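Local coordinates for protein ULam111 (Flavobacterium sp., PDB 5WUT) that probably hydrolyses the beta-1,3-glycosidic bonds of laminarin, as a laminarinase of glycoside hydrolase family 16 with a beta-jelly-roll fold, at residues Y124-S135 against N147-E157. Residues are numbered along the deposited sequence; the frame is centred on the assembly and turned at random.
Sequences YVGKEPHMVFTS and NTKRTRIDTIE
The imidazole of His-130 lies between Pro-129 CB, over the centre of one face, and Asp-154 CB over the opposite face, with Glu-157 OE1 at its edge, where ND1 donates across 2.8 Å. The ring stands 81° from the carboxylate plane, and this bond is bent. The phenol of Tyr-124 meets Glu-157 at its edge: OH donates to the anti lone pair of OE2 (2.6 Å), while the backbone N of His-130 takes the syn lone pair of the same oxygen (2.7 Å). This illustrates a general principle: one carboxylate, using both oxygens and both lone pairs of OE2, gathers donors from phenol, imidazole and backbone, a grip that fixes its rotation and is likely to favour its ionised form. A glutamine in place of Glu-157 would probably leave at least one donor without its acceptor, or two if the NH2 took the place of OE2.

The guanidinium of Arg-150 offers a face to the rim of the Phe-133 ring, with Phe-133 CE2 3.3 Å above the guanidinium plane. The side chain starts anti to the backbone N (chi1 178°) and bends at chi3, bringing its end back over the neighbouring strand. Met-131, on the same sheet face, lays CE against CG of Arg-152 at 3.7 Å; that arginine grips Asp-154 side-on through NE and NH2. On the other face, Val-132 CG1 meets Ile-156 CG1 at 3.7 Å, and a water joins Thr-134 OG1, Lys-149 O and Thr-151 OG1.

Paired backbone bonds at Val-132/Thr-151 and Thr-134/Lys-149 make the two segments an antiparallel beta hairpin of the jelly roll. Strand 118-123 flanks strand 131-137 on its other side, Thr-134 and Thr-151 touch strand 179-184, and Arg-152 makes backbone hydrogen bonds to the second subunit.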
loop_
_atom_site.group_PDB
_atom_site.type_symbol
_atom_site.label_atom_id
_atom_site.label_comp_id
_atom_site.label_asym_id
_atom_site.label_seq_id
_atom_site.Cartn_x
_atom_site.Cartn_y
_atom_site.Cartn_z
ATOM N N TYR A 124 7.950 0.005 -13.368
ATOM C CA TYR A 124 7.330 -1.297 -13.575
ATOM C C TYR A 124 8.024 -1.962 -14.732
ATOM O O TYR A 124 8.306 -1.306 -15.730
ATOM C CB TYR A 124 5.840 -1.135 -13.857
ATOM C CG TYR A 124 5.079 -2.372 -14.268
ATOM C CD1 TYR A 124 4.769 -2.593 -15.604
ATOM C CD2 TYR A 124 4.607 -3.284 -13.322
ATOM C CE1 TYR A 124 4.038 -3.716 -15.991
ATOM C CE2 TYR A 124 3.878 -4.391 -13.696
ATOM C CZ TYR A 124 3.599 -4.602 -15.036
ATOM O OH TYR A 124 2.876 -5.703 -15.414
ATOM N N VAL A 125 8.349 -3.240 -14.592
ATOM C CA VAL A 125 8.847 -3.978 -15.747
ATOM C C VAL A 125 7.877 -5.105 -16.001
ATOM O O VAL A 125 7.586 -5.903 -15.108
ATOM C CB VAL A 125 10.294 -4.485 -15.559
ATOM C CG1 VAL A 125 11.251 -3.311 -15.563
ATOM C CG2 VAL A 125 10.451 -5.296 -14.273
ATOM N N GLY A 126 7.346 -5.154 -17.216
ATOM C CA GLY A 126 6.308 -6.109 -17.545
ATOM C C GLY A 126 6.728 -7.567 -17.399
ATOM O O GLY A 126 5.874 -8.458 -17.308
ATOM N N LYS A 127 8.038 -7.815 -17.404
ATOM C CA LYS A 127 8.550 -9.166 -17.188
ATOM C C LYS A 127 8.348 -9.650 -15.753
ATOM O O LYS A 127 8.486 -10.842 -15.471
ATOM C CB LYS A 127 10.032 -9.253 -17.549
ATOM C CG LYS A 127 10.936 -8.415 -16.664
ATOM C CD LYS A 127 12.395 -8.688 -16.937
ATOM C CE LYS A 127 13.288 -7.872 -16.031
ATOM N NZ LYS A 127 14.750 -8.111 -16.283
ATOM N N GLU A 128 8.027 -8.718 -14.856
ATOM C CA GLU A 128 7.721 -9.047 -13.462
ATOM C C GLU A 128 6.368 -8.474 -13.072
ATOM O O GLU A 128 6.291 -7.414 -12.438
ATOM C CB GLU A 128 8.787 -8.506 -12.512
ATOM C CG GLU A 128 10.169 -9.117 -12.653
ATOM C CD GLU A 128 11.110 -8.621 -11.566
ATOM O OE1 GLU A 128 10.653 -8.504 -10.402
ATOM O OE2 GLU A 128 12.292 -8.338 -11.877
ATOM N N PRO A 129 5.284 -9.171 -13.436
ATOM C CA PRO A 129 3.951 -8.649 -13.131
ATOM C C PRO A 129 3.722 -8.494 -11.636
ATOM O O PRO A 129 4.390 -9.173 -10.835
ATOM C CB PRO A 129 3.007 -9.705 -13.707
ATOM C CG PRO A 129 3.829 -10.434 -14.735
ATOM C CD PRO A 129 5.236 -10.412 -14.230
ATOM N N HIS A 130 2.788 -7.613 -11.285
ATOM C CA HIS A 130 2.328 -7.474 -9.903
ATOM C C HIS A 130 3.391 -6.915 -8.967
ATOM O O HIS A 130 3.307 -7.117 -7.756
ATOM C CB HIS A 130 1.838 -8.823 -9.363
ATOM C CG HIS A 130 0.887 -9.527 -10.275
ATOM N ND1 HIS A 130 -0.023 -8.858 -11.063
ATOM C CD2 HIS A 130 0.702 -10.846 -10.516
ATOM C CE1 HIS A 130 -0.731 -9.735 -11.753
ATOM N NE2 HIS A 130 -0.312 -10.947 -11.437
ATOM N N MET A 131 4.393 -6.237 -9.528
ATOM C CA MET A 131 5.458 -5.617 -8.740
ATOM C C MET A 131 5.712 -4.203 -9.236
ATOM O O MET A 131 5.665 -3.950 -10.446
ATOM C CB MET A 131 6.778 -6.405 -8.837
ATOM C CG MET A 131 6.727 -7.860 -8.425
ATOM S SD MET A 131 6.557 -8.051 -6.646
ATOM C CE MET A 131 5.725 -9.640 -6.581
ATOM N N VAL A 132 5.977 -3.286 -8.311
ATOM C CA VAL A 132 6.530 -1.981 -8.682
ATOM C C VAL A 132 7.780 -1.699 -7.873
ATOM O O VAL A 132 8.003 -2.303 -6.823
ATOM C CB VAL A 132 5.533 -0.841 -8.479
ATOM C CG1 VAL A 132 4.287 -1.087 -9.308
ATOM C CG2 VAL A 132 5.196 -0.688 -7.002
ATOM N N PHE A 133 8.588 -0.764 -8.358
ATOM C CA PHE A 133 9.861 -0.437 -7.726
ATOM C C PHE A 133 9.893 1.048 -7.428
ATOM O O PHE A 133 9.385 1.833 -8.221
ATOM C CB PHE A 133 11.030 -0.831 -8.635
ATOM C CG PHE A 133 11.028 -2.284 -9.032
ATOM C CD1 PHE A 133 10.244 -2.736 -10.088
ATOM C CD2 PHE A 133 11.812 -3.197 -8.353
ATOM C CE1 PHE A 133 10.237 -4.076 -10.449
ATOM C CE2 PHE A 133 11.807 -4.538 -8.712
ATOM C CZ PHE A 133 11.020 -4.970 -9.761
ATOM N N THR A 134 10.443 1.421 -6.276
ATOM C CA THR A 134 10.657 2.822 -5.908
ATOM C C THR A 134 12.102 2.934 -5.470
ATOM O O THR A 134 12.544 2.145 -4.634
ATOM C CB THR A 134 9.720 3.279 -4.784
ATOM O OG1 THR A 134 9.844 2.382 -3.672
ATOM C CG2 THR A 134 8.285 3.273 -5.265
ATOM N N SER A 135 12.843 3.881 -6.051
ATOM C CA SER A 135 14.301 3.901 -5.923
ATOM C C SER A 135 14.896 5.290 -5.963
ATOM O O SER A 135 14.273 6.245 -6.447
ATOM C CB SER A 135 14.965 3.090 -7.040
ATOM O OG SER A 135 14.272 1.891 -7.330
ATOM N N ASN A 147 19.321 1.575 -2.610
ATOM C CA ASN A 147 18.220 2.390 -2.094
ATOM C C ASN A 147 17.002 2.208 -2.991
ATOM O O ASN A 147 16.666 3.027 -3.867
ATOM C CB ASN A 147 18.638 3.857 -1.957
ATOM C CG ASN A 147 19.756 4.033 -0.948
ATOM O OD1 ASN A 147 19.676 3.520 0.174
ATOM N ND2 ASN A 147 20.816 4.709 -1.350
ATOM N N THR A 148 16.356 1.071 -2.774
ATOM C CA THR A 148 15.263 0.633 -3.607
ATOM C C THR A 148 14.353 -0.280 -2.802
ATOM O O THR A 148 14.751 -0.860 -1.789
ATOM C CB THR A 148 15.771 -0.095 -4.881
ATOM O OG1 THR A 148 14.681 -0.341 -5.769
ATOM C CG2 THR A 148 16.484 -1.420 -4.559
ATOM N N LYS A 149 13.107 -0.356 -3.233
ATOM C CA LYS A 149 12.142 -1.241 -2.611
ATOM C C LYS A 149 11.256 -1.838 -3.685
ATOM O O LYS A 149 10.759 -1.119 -4.538
ATOM C CB LYS A 149 11.292 -0.491 -1.588
ATOM C CG LYS A 149 10.228 -1.346 -0.902
ATOM C CD LYS A 149 10.827 -2.221 0.182
ATOM C CE LYS A 149 9.751 -2.708 1.152
ATOM N NZ LYS A 149 8.936 -3.811 0.557
ATOM N N ARG A 150 11.067 -3.153 -3.641
ATOM C CA ARG A 150 10.130 -3.846 -4.506
ATOM C C ARG A 150 8.836 -4.075 -3.727
ATOM O O ARG A 150 8.844 -4.669 -2.642
ATOM C CB ARG A 150 10.719 -5.183 -4.969
ATOM C CG ARG A 150 9.819 -6.046 -5.838
ATOM C CD ARG A 150 10.352 -7.477 -5.845
ATOM N NE ARG A 150 11.785 -7.503 -6.137
ATOM C CZ ARG A 150 12.312 -7.650 -7.348
ATOM N NH1 ARG A 150 11.528 -7.788 -8.406
ATOM N NH2 ARG A 150 13.632 -7.658 -7.497
ATOM N N THR A 151 7.728 -3.597 -4.278
ATOM C CA THR A 151 6.436 -3.709 -3.615
ATOM C C THR A 151 5.490 -4.563 -4.433
ATOM O O THR A 151 5.246 -4.297 -5.605
ATOM C CB THR A 151 5.804 -2.321 -3.371
ATOM O OG1 THR A 151 6.695 -1.531 -2.577
ATOM C CG2 THR A 151 4.473 -2.447 -2.639
ATOM N N ARG A 152 4.967 -5.603 -3.806
ATOM C CA ARG A 152 3.999 -6.466 -4.456
ATOM C C ARG A 152 2.594 -5.891 -4.425
ATOM O O ARG A 152 2.077 -5.537 -3.367
ATOM C CB ARG A 152 3.991 -7.846 -3.810
ATOM C CG ARG A 152 2.891 -8.714 -4.358
ATOM C CD ARG A 152 2.912 -10.115 -3.767
ATOM N NE ARG A 152 1.651 -10.801 -4.025
ATOM C CZ ARG A 152 1.307 -11.955 -3.462
ATOM N NH1 ARG A 152 2.138 -12.552 -2.619
ATOM N NH2 ARG A 152 0.132 -12.509 -3.742
ATOM N N ILE A 153 1.969 -5.823 -5.596
ATOM C CA ILE A 153 0.617 -5.304 -5.743
ATOM C C ILE A 153 -0.051 -6.091 -6.861
ATOM O O ILE A 153 0.187 -5.820 -8.040
ATOM C CB ILE A 153 0.600 -3.776 -6.081
ATOM C CG1 ILE A 153 1.489 -2.987 -5.111
ATOM C CG2 ILE A 153 -0.823 -3.252 -6.122
ATOM C CD1 ILE A 153 1.551 -1.475 -5.350
ATOM N N ASP A 154 -0.868 -7.090 -6.522
ATOM C CA ASP A 154 -1.376 -7.986 -7.565
ATOM C C ASP A 154 -2.364 -7.329 -8.519
ATOM O O ASP A 154 -2.647 -7.867 -9.593
ATOM C CB ASP A 154 -2.035 -9.216 -6.936
ATOM C CG ASP A 154 -1.031 -10.175 -6.357
ATOM O OD1 ASP A 154 0.190 -9.914 -6.462
ATOM O OD2 ASP A 154 -1.462 -11.200 -5.793
ATOM N N THR A 155 -2.903 -6.183 -8.120
ATOM C CA THR A 155 -3.867 -5.454 -8.926
ATOM C C THR A 155 -3.253 -4.321 -9.747
ATOM O O THR A 155 -3.985 -3.565 -10.371
ATOM C CB THR A 155 -4.956 -4.807 -8.042
ATOM O OG1 THR A 155 -4.319 -4.013 -7.037
ATOM C CG2 THR A 155 -5.803 -5.864 -7.376
ATOM N N ILE A 156 -1.928 -4.191 -9.763
ATOM C CA ILE A 156 -1.348 -2.963 -10.322
ATOM C C ILE A 156 -1.614 -2.794 -11.825
ATOM O O ILE A 156 -1.699 -1.671 -12.318
ATOM C CB ILE A 156 0.188 -2.882 -10.047
ATOM C CG1 ILE A 156 0.687 -1.425 -10.132
ATOM C CG2 ILE A 156 0.983 -3.825 -10.961
ATOM C CD1 ILE A 156 0.222 -0.539 -8.970
ATOM N N GLU A 157 -1.782 -3.900 -12.541
ATOM C CA GLU A 157 -2.069 -3.844 -13.969
ATOM C C GLU A 157 -3.521 -3.448 -14.263
ATOM O O GLU A 157 -3.868 -3.177 -15.419
ATOM C CB GLU A 157 -1.761 -5.193 -14.626
ATOM C CG GLU A 157 -0.288 -5.563 -14.710
ATOM C CD GLU A 157 0.237 -6.257 -13.469
ATOM O OE1 GLU A 157 -0.571 -6.533 -12.541
ATOM O OE2 GLU A 157 1.460 -6.535 -13.418
HETATM O O HOH W 1 8.267 -0.054 -4.052
#